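Local coordinates for single-stranded DNA-binding protein (Enterobacter phage Enc34, PDB 5ODK), which probably binds single-stranded DNA through its OB fold, consistent with a role in phage DNA replication, at residues V7-K10 / V16-K19; E72-N77 / I149-Q154; P119-M124 / N133-E138. All blocks are in the same frame, centred on the assembly; numbering follows the deposited sequence.

Along the chain, contact 1 closes before the others open, and contact 3 is nested inside the loop closed by contact 2. All three reach the same curled, mixed sheet of the OB fold. Contact 1 pairs strands 8-12 and 15-18 as a hairpin, contact 2 sets the last turn of helix 61-76 beside strand 144-156, and contact 3 joins strand 120-122 to helix 132-138. Contacts 1 and 2 lie about 16 Å apart between centres, whereas contacts 2 and 3, on opposite sides of the chain's centre, are about 28 Å apart between centres. No two of them touch: contact 1 is strand pairing within the sheet, while contacts 2 and 3 place a helix against one of its strands.

Contact 1 of 3, residues V7-K10 / V16-K19; sequences VPAK and VLYK
Lys19 reaches back along Val7, Pro8 and Ala9, beginning with Lys19 CB at 3.7 Å from Val7 O. CG, placed anti to its own carbonyl carbon (chi1 -71°), stays near the same oxygen and also meets Ala9 CB. From there the chain runs extended: Lys19 CD packs 3.8 Å from Val7 CG1, the two side chains crossing at a slant, and Lys19 CE comes within 3.8 Å of both Val7 CG1 and Pro8 O. The backbone supports this course, since Lys19 N donates to Val7 O at 2.8 Å with an N-H...O angle of 171°.

The pairing is that of a beta hairpin, strands 8-12 and 15-18, carrying a classic bulge. Ala9 and Lys10 both face Leu17, and the register slips by one between the Pro8-Tyr18 and Lys10-Leu17 pairs. Leu17 O consequently accepts twice: from Ala9 N at 2.7 Å, in the carbonyl plane, and from Lys10 N at 3.0 Å, tilted 21° from it. Leu17 N returns a bond of 2.8 Å to Lys10 O, which Val16 CA-H also approaches.

On the tyrosine side, Pro8 CG slants across to Tyr18 CE1 at 4.1 Å, while the Val7 carbonyl sits at the ring edge. Val16 CG1 lies above one face of the Tyr18 ring, offset toward its rim. Leu17 also touches Ile66 and Gln70 of helix 61-76, linking the hairpin to that helix.

Most of the touching residues are exposed, and with four main-chain hydrogen bonds, two of them on Leu17 O, the backbone probably sets the geometry of the contact, with aliphatic carbons filling in along its margins.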
# COMPACT_ATOMS: atom_id res chain seq x y z
N VAL A 7 -14.86 -1.00 9.28
CA VAL A 7 -15.21 -0.72 10.67
C VAL A 7 -13.89 -0.46 11.40
O VAL A 7 -13.09 -1.38 11.57
CB VAL A 7 -15.92 -1.91 11.34
CG1 VAL A 7 -16.25 -1.60 12.80
CG2 VAL A 7 -17.19 -2.28 10.59
N PRO A 8 -13.64 0.79 11.82
CA PRO A 8 -12.36 1.08 12.48
C PRO A 8 -12.14 0.31 13.78
O PRO A 8 -13.09 0.18 14.57
CB PRO A 8 -12.40 2.59 12.73
CG PRO A 8 -13.39 3.11 11.75
CD PRO A 8 -14.41 2.02 11.57
N ALA A 9 -10.91 -0.15 13.99
CA ALA A 9 -10.48 -0.70 15.26
C ALA A 9 -9.59 0.31 16.04
O ALA A 9 -9.78 0.49 17.24
CB ALA A 9 -9.77 -2.02 15.06
N LYS A 10 -8.66 0.95 15.36
CA LYS A 10 -7.71 1.88 16.00
C LYS A 10 -7.29 2.93 14.98
O LYS A 10 -6.84 2.58 13.91
CB LYS A 10 -6.47 1.11 16.50
CG LYS A 10 -5.38 1.93 17.22
CD LYS A 10 -5.83 2.47 18.58
CE LYS A 10 -4.77 3.37 19.22
NZ LYS A 10 -5.20 3.96 20.52
N VAL A 16 -5.11 3.98 9.94
CA VAL A 16 -6.23 3.31 10.61
C VAL A 16 -6.08 1.80 10.46
O VAL A 16 -5.75 1.30 9.38
CB VAL A 16 -7.60 3.72 10.02
CG1 VAL A 16 -8.72 3.11 10.87
CG2 VAL A 16 -7.76 5.22 9.90
N LEU A 17 -6.29 1.09 11.56
CA LEU A 17 -6.46 -0.36 11.54
C LEU A 17 -7.94 -0.62 11.68
O LEU A 17 -8.61 -0.04 12.54
CB LEU A 17 -5.71 -1.02 12.70
CG LEU A 17 -5.94 -2.51 12.82
CD1 LEU A 17 -5.31 -3.28 11.66
CD2 LEU A 17 -5.35 -2.98 14.12
N TYR A 18 -8.46 -1.48 10.81
CA TYR A 18 -9.86 -1.86 10.80
C TYR A 18 -10.04 -3.23 11.47
O TYR A 18 -9.12 -4.06 11.51
CB TYR A 18 -10.42 -1.83 9.35
CG TYR A 18 -10.35 -0.44 8.79
CD1 TYR A 18 -11.35 0.48 9.05
CD2 TYR A 18 -9.24 -0.03 8.05
CE1 TYR A 18 -11.28 1.77 8.55
CE2 TYR A 18 -9.14 1.28 7.60
CZ TYR A 18 -10.18 2.17 7.84
OH TYR A 18 -10.09 3.47 7.38
N LYS A 19 -11.26 -3.49 11.93
CA LYS A 19 -11.56 -4.74 12.60
C LYS A 19 -11.32 -5.97 11.74
O LYS A 19 -11.01 -7.03 12.25
CB LYS A 19 -12.99 -4.75 13.13
CG LYS A 19 -13.15 -3.81 14.31
CD LYS A 19 -14.46 -4.03 15.03
CE LYS A 19 -14.68 -2.93 16.05
NZ LYS A 19 -15.86 -3.20 16.91

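Contact 2 of 3, residues E72-N77 / I149-Q154; sequences ELTKKN and IRPWSQ. With PO4 (phosphate ion), chain D.
With chi1 at -58°, Thr74 OG1 stands beside the backbone N and anti to the carbonyl carbon, which leaves CG2 anti to the backbone N, over the strand backbone, and OG1 at the Pro151 ring. Thr74 CG2 comes to 3.7 Å from Trp152 C and also nears Ser153 N, while Thr74 OG1 lies 3.3 Å from Pro151 CB. The threonine and proline side chains cross at about a right angle. No hydrogen bond joins the two segments directly; OG1 is instead hydrogen-bonded to Gln70 O, one turn back in its own helix.

Ser153 holds OG between its backbone N and carbonyl carbon (chi1 55°). There Ser153 OG is 2.8 Å from a water that itself donates to Thr74 O at 2.8 Å, bridging the helix end to the strand. His78 ND1 is a second partner of the serine hydroxyl.

In the OB fold this is the C-terminal turn of helix 61-76 resting against long strand 144-156. The axes of segments 72-76 and 149-154 approach to 7.7 Å, with 37° between their directions. Pro151 also packs on Phe91, and Ser153 on Leu83 and Ile162.

The CB of Trp152 leaves the backbone on the side away from the helix, and lies 3.7 Å from O4 of a phosphate ion. Arg150 meets that ion edge-on through NH2, which donates to O1 at 2.8 Å, and its NH1 is held by Ser20 O. The phosphate probably came from the crystallisation liquor.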
# COMPACT_ATOMS: atom_id res chain seq x y z
N GLU A 72 2.88 -9.98 11.47
CA GLU A 72 3.04 -11.14 12.33
C GLU A 72 1.76 -11.97 12.42
O GLU A 72 1.81 -13.19 12.39
CB GLU A 72 3.56 -10.73 13.72
CG GLU A 72 4.96 -10.15 13.67
CD GLU A 72 5.97 -11.10 13.03
OE1 GLU A 72 6.08 -12.25 13.49
OE2 GLU A 72 6.64 -10.70 12.05
N LEU A 73 0.61 -11.31 12.49
CA LEU A 73 -0.66 -12.01 12.56
C LEU A 73 -0.88 -12.81 11.27
O LEU A 73 -1.40 -13.94 11.27
CB LEU A 73 -1.78 -11.01 12.77
CG LEU A 73 -3.20 -11.53 12.88
CD1 LEU A 73 -3.35 -12.44 14.09
CD2 LEU A 73 -4.18 -10.35 12.94
N THR A 74 -0.50 -12.20 10.16
CA THR A 74 -0.72 -12.82 8.86
C THR A 74 0.16 -14.07 8.73
O THR A 74 -0.29 -15.11 8.25
CB THR A 74 -0.41 -11.81 7.76
OG1 THR A 74 -1.25 -10.67 7.93
CG2 THR A 74 -0.70 -12.38 6.36
N LYS A 75 1.41 -13.99 9.21
CA LYS A 75 2.28 -15.19 9.24
C LYS A 75 1.60 -16.30 10.04
O LYS A 75 1.62 -17.47 9.65
CB LYS A 75 3.63 -14.84 9.88
CG LYS A 75 4.55 -13.93 9.06
CD LYS A 75 5.79 -13.61 9.88
CE LYS A 75 6.77 -12.68 9.21
NZ LYS A 75 7.92 -12.37 10.06
N LYS A 76 1.06 -15.93 11.20
CA LYS A 76 0.51 -16.91 12.14
C LYS A 76 -0.66 -17.69 11.54
O LYS A 76 -0.85 -18.88 11.85
CB LYS A 76 0.07 -16.17 13.42
CG LYS A 76 -0.40 -17.07 14.54
CD LYS A 76 -0.72 -16.26 15.78
CE LYS A 76 -1.27 -17.10 16.91
NZ LYS A 76 -1.33 -16.32 18.17
N ASN A 77 -1.43 -17.00 10.69
CA ASN A 77 -2.69 -17.57 10.18
C ASN A 77 -2.62 -18.10 8.76
O ASN A 77 -3.65 -18.34 8.13
CB ASN A 77 -3.78 -16.54 10.40
CG ASN A 77 -4.12 -16.41 11.90
OD1 ASN A 77 -4.32 -17.41 12.57
ND2 ASN A 77 -4.08 -15.20 12.43
N ILE A 149 -4.95 -1.13 2.28
CA ILE A 149 -4.30 -2.37 1.92
C ILE A 149 -4.66 -3.45 2.93
O ILE A 149 -5.22 -3.15 4.00
CB ILE A 149 -2.75 -2.19 1.85
CG1 ILE A 149 -2.16 -1.82 3.22
CG2 ILE A 149 -2.38 -1.14 0.81
CD1 ILE A 149 -0.66 -1.84 3.27
N ARG A 150 -4.36 -4.69 2.61
CA ARG A 150 -4.47 -5.74 3.63
C ARG A 150 -3.46 -6.82 3.32
O ARG A 150 -3.35 -7.26 2.18
CB ARG A 150 -5.86 -6.35 3.70
CG ARG A 150 -6.01 -7.13 5.01
CD ARG A 150 -7.43 -7.53 5.31
NE ARG A 150 -7.90 -8.58 4.41
CZ ARG A 150 -9.07 -9.21 4.55
NH1 ARG A 150 -9.95 -8.82 5.50
NH2 ARG A 150 -9.37 -10.20 3.74
N PRO A 151 -2.71 -7.28 4.34
CA PRO A 151 -1.71 -8.33 4.06
C PRO A 151 -2.35 -9.67 3.69
O PRO A 151 -3.51 -9.97 4.02
CB PRO A 151 -1.03 -8.48 5.42
CG PRO A 151 -1.26 -7.21 6.14
CD PRO A 151 -2.68 -6.85 5.75
N TRP A 152 -1.56 -10.49 3.01
CA TRP A 152 -1.88 -11.90 2.76
C TRP A 152 -0.56 -12.67 2.65
O TRP A 152 0.47 -12.10 2.34
CB TRP A 152 -2.77 -12.09 1.53
CG TRP A 152 -2.24 -11.66 0.23
CD1 TRP A 152 -2.24 -10.38 -0.28
CD2 TRP A 152 -1.71 -12.50 -0.79
NE1 TRP A 152 -1.71 -10.37 -1.53
CE2 TRP A 152 -1.41 -11.66 -1.90
CE3 TRP A 152 -1.49 -13.88 -0.90
CZ2 TRP A 152 -0.88 -12.16 -3.09
CZ3 TRP A 152 -0.98 -14.38 -2.12
CH2 TRP A 152 -0.68 -13.51 -3.19
N SER A 153 -0.65 -13.96 2.90
CA SER A 153 0.52 -14.81 2.93
C SER A 153 0.57 -15.69 1.69
O SER A 153 -0.45 -16.18 1.20
CB SER A 153 0.55 -15.64 4.21
OG SER A 153 -0.64 -16.37 4.36
N GLN A 154 1.79 -15.92 1.22
CA GLN A 154 2.02 -16.73 0.04
C GLN A 154 3.15 -17.71 0.25
O GLN A 154 4.19 -17.35 0.77
CB GLN A 154 2.28 -15.82 -1.15
CG GLN A 154 2.33 -16.54 -2.50
CD GLN A 154 2.48 -15.54 -3.62
OE1 GLN A 154 3.32 -14.64 -3.52
NE2 GLN A 154 1.70 -15.71 -4.68
P PO4 D . -7.11 -12.98 2.12
O1 PO4 D . -7.55 -11.59 2.06
O2 PO4 D . -8.31 -13.71 2.72
O3 PO4 D . -6.68 -13.58 0.77
O4 PO4 D . -5.94 -13.17 3.11
O HOH W 1 -2.33 -15.55 6.44

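Contact 3 of 3, residues P119-M124 / N133-E138; sequences PDVLNM and NEIAEE
Glu138 brings its carboxylate against Asn123 and Met124. Glu138 OE2 lies 3.2 Å from Asn123 CB and accepts from Met124 N at 3.3 Å. That bond is long and bent, with an N-H...O angle of 143°, and it meets the oxygen on the anti side, 31° out of the carboxylate plane. The other oxygen, Glu138 OE1, receives a weak bond from a water at 3.4 Å, and the same water accepts from Asn123 ND2 at 3.0 Å. Deeper in the contact, Val121 CG1 slants across Ile135, at 4.1 Å from Ile135 CG2.

These pairs join the short strand 120-122 to helix 132-138, an element of the connection that precedes strand 144-156. The strand itself runs parallel to strand 159-173 of the OB-fold sheet, with Leu122 hydrogen-bonded through its backbone to Val169 and Lys171.

The bend at chi2 (81°) in Glu138 turns its carboxylate toward the chain after the strand. Asn123 ND2 is additionally held by Glu127 OE1, which helps to fix the amide beside the water. Further out, Ile135 packs on Leu35 and Val121 on Ile139, while Lys171 NZ is hydrogen-bonded to Glu138 O.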
# COMPACT_ATOMS: atom_id res chain seq x y z
N PRO A 119 -8.63 -1.65 -7.67
CA PRO A 119 -9.03 -1.01 -6.39
C PRO A 119 -9.98 0.15 -6.61
O PRO A 119 -10.11 0.64 -7.76
CB PRO A 119 -7.73 -0.48 -5.83
CG PRO A 119 -6.85 -0.32 -7.02
CD PRO A 119 -7.23 -1.40 -8.01
N ASP A 120 -10.67 0.56 -5.57
CA ASP A 120 -11.38 1.82 -5.66
C ASP A 120 -10.33 2.88 -5.92
O ASP A 120 -9.28 2.90 -5.27
CB ASP A 120 -12.11 2.17 -4.35
CG ASP A 120 -13.23 1.25 -3.99
OD1 ASP A 120 -13.59 0.33 -4.72
OD2 ASP A 120 -13.80 1.45 -2.90
N VAL A 121 -10.61 3.80 -6.85
CA VAL A 121 -9.71 4.90 -7.17
C VAL A 121 -10.51 6.18 -7.05
O VAL A 121 -11.44 6.40 -7.84
CB VAL A 121 -9.12 4.77 -8.59
CG1 VAL A 121 -8.19 5.93 -8.87
CG2 VAL A 121 -8.40 3.45 -8.76
N LEU A 122 -10.17 6.99 -6.05
CA LEU A 122 -10.91 8.19 -5.75
C LEU A 122 -10.07 9.42 -6.05
O LEU A 122 -8.89 9.48 -5.74
CB LEU A 122 -11.35 8.20 -4.29
CG LEU A 122 -12.05 6.94 -3.73
CD1 LEU A 122 -12.44 7.21 -2.28
CD2 LEU A 122 -13.23 6.42 -4.49
N ASN A 123 -10.73 10.40 -6.68
CA ASN A 123 -10.12 11.68 -6.93
C ASN A 123 -10.06 12.50 -5.64
O ASN A 123 -10.49 12.06 -4.57
CB ASN A 123 -10.83 12.37 -8.11
CG ASN A 123 -12.23 12.87 -7.78
OD1 ASN A 123 -12.65 12.91 -6.63
ND2 ASN A 123 -12.96 13.27 -8.83
N MET A 124 -9.53 13.72 -5.75
CA MET A 124 -9.36 14.56 -4.59
C MET A 124 -10.67 14.91 -3.87
O MET A 124 -10.66 15.23 -2.67
CB MET A 124 -8.64 15.81 -5.01
CG MET A 124 -8.08 16.60 -3.86
SD MET A 124 -6.98 17.87 -4.49
CE MET A 124 -5.65 16.79 -4.83
N ASN A 133 -7.95 6.40 -18.71
CA ASN A 133 -7.12 7.56 -18.99
C ASN A 133 -7.22 8.59 -17.85
O ASN A 133 -6.22 9.20 -17.47
CB ASN A 133 -7.49 8.25 -20.31
CG ASN A 133 -7.15 7.46 -21.58
OD1 ASN A 133 -7.45 7.95 -22.67
ND2 ASN A 133 -6.49 6.34 -21.48
N GLU A 134 -8.41 8.78 -17.31
CA GLU A 134 -8.59 9.73 -16.19
C GLU A 134 -7.87 9.24 -14.94
O GLU A 134 -7.24 10.03 -14.24
CB GLU A 134 -10.05 10.02 -15.89
CG GLU A 134 -10.85 10.77 -16.95
CD GLU A 134 -12.32 10.87 -16.60
OE1 GLU A 134 -12.65 10.71 -15.38
OE2 GLU A 134 -13.15 11.17 -17.54
N ILE A 135 -7.96 7.95 -14.67
CA ILE A 135 -7.26 7.37 -13.51
C ILE A 135 -5.77 7.60 -13.63
O ILE A 135 -5.11 8.00 -12.67
CB ILE A 135 -7.63 5.88 -13.40
CG1 ILE A 135 -9.06 5.74 -12.88
CG2 ILE A 135 -6.66 5.11 -12.53
CD1 ILE A 135 -9.63 4.36 -12.98
N ALA A 136 -5.22 7.35 -14.81
CA ALA A 136 -3.78 7.52 -15.00
C ALA A 136 -3.35 8.99 -14.85
O ALA A 136 -2.28 9.27 -14.35
CB ALA A 136 -3.32 6.94 -16.33
N GLU A 137 -4.18 9.91 -15.37
CA GLU A 137 -3.88 11.33 -15.23
C GLU A 137 -3.98 11.83 -13.79
O GLU A 137 -3.19 12.69 -13.35
CB GLU A 137 -4.89 12.18 -16.02
CG GLU A 137 -4.70 12.23 -17.50
CD GLU A 137 -5.60 13.26 -18.17
OE1 GLU A 137 -6.60 13.75 -17.57
OE2 GLU A 137 -5.29 13.56 -19.32
N GLU A 138 -5.00 11.35 -13.07
CA GLU A 138 -5.31 11.84 -11.72
C GLU A 138 -4.20 11.43 -10.74
O GLU A 138 -3.75 12.23 -9.92
CB GLU A 138 -6.65 11.26 -11.21
CG GLU A 138 -7.12 11.64 -9.79
CD GLU A 138 -7.78 12.98 -9.72
OE1 GLU A 138 -8.21 13.49 -10.79
OE2 GLU A 138 -7.90 13.51 -8.60
O HOH W 2 -11.54 13.87 -11.38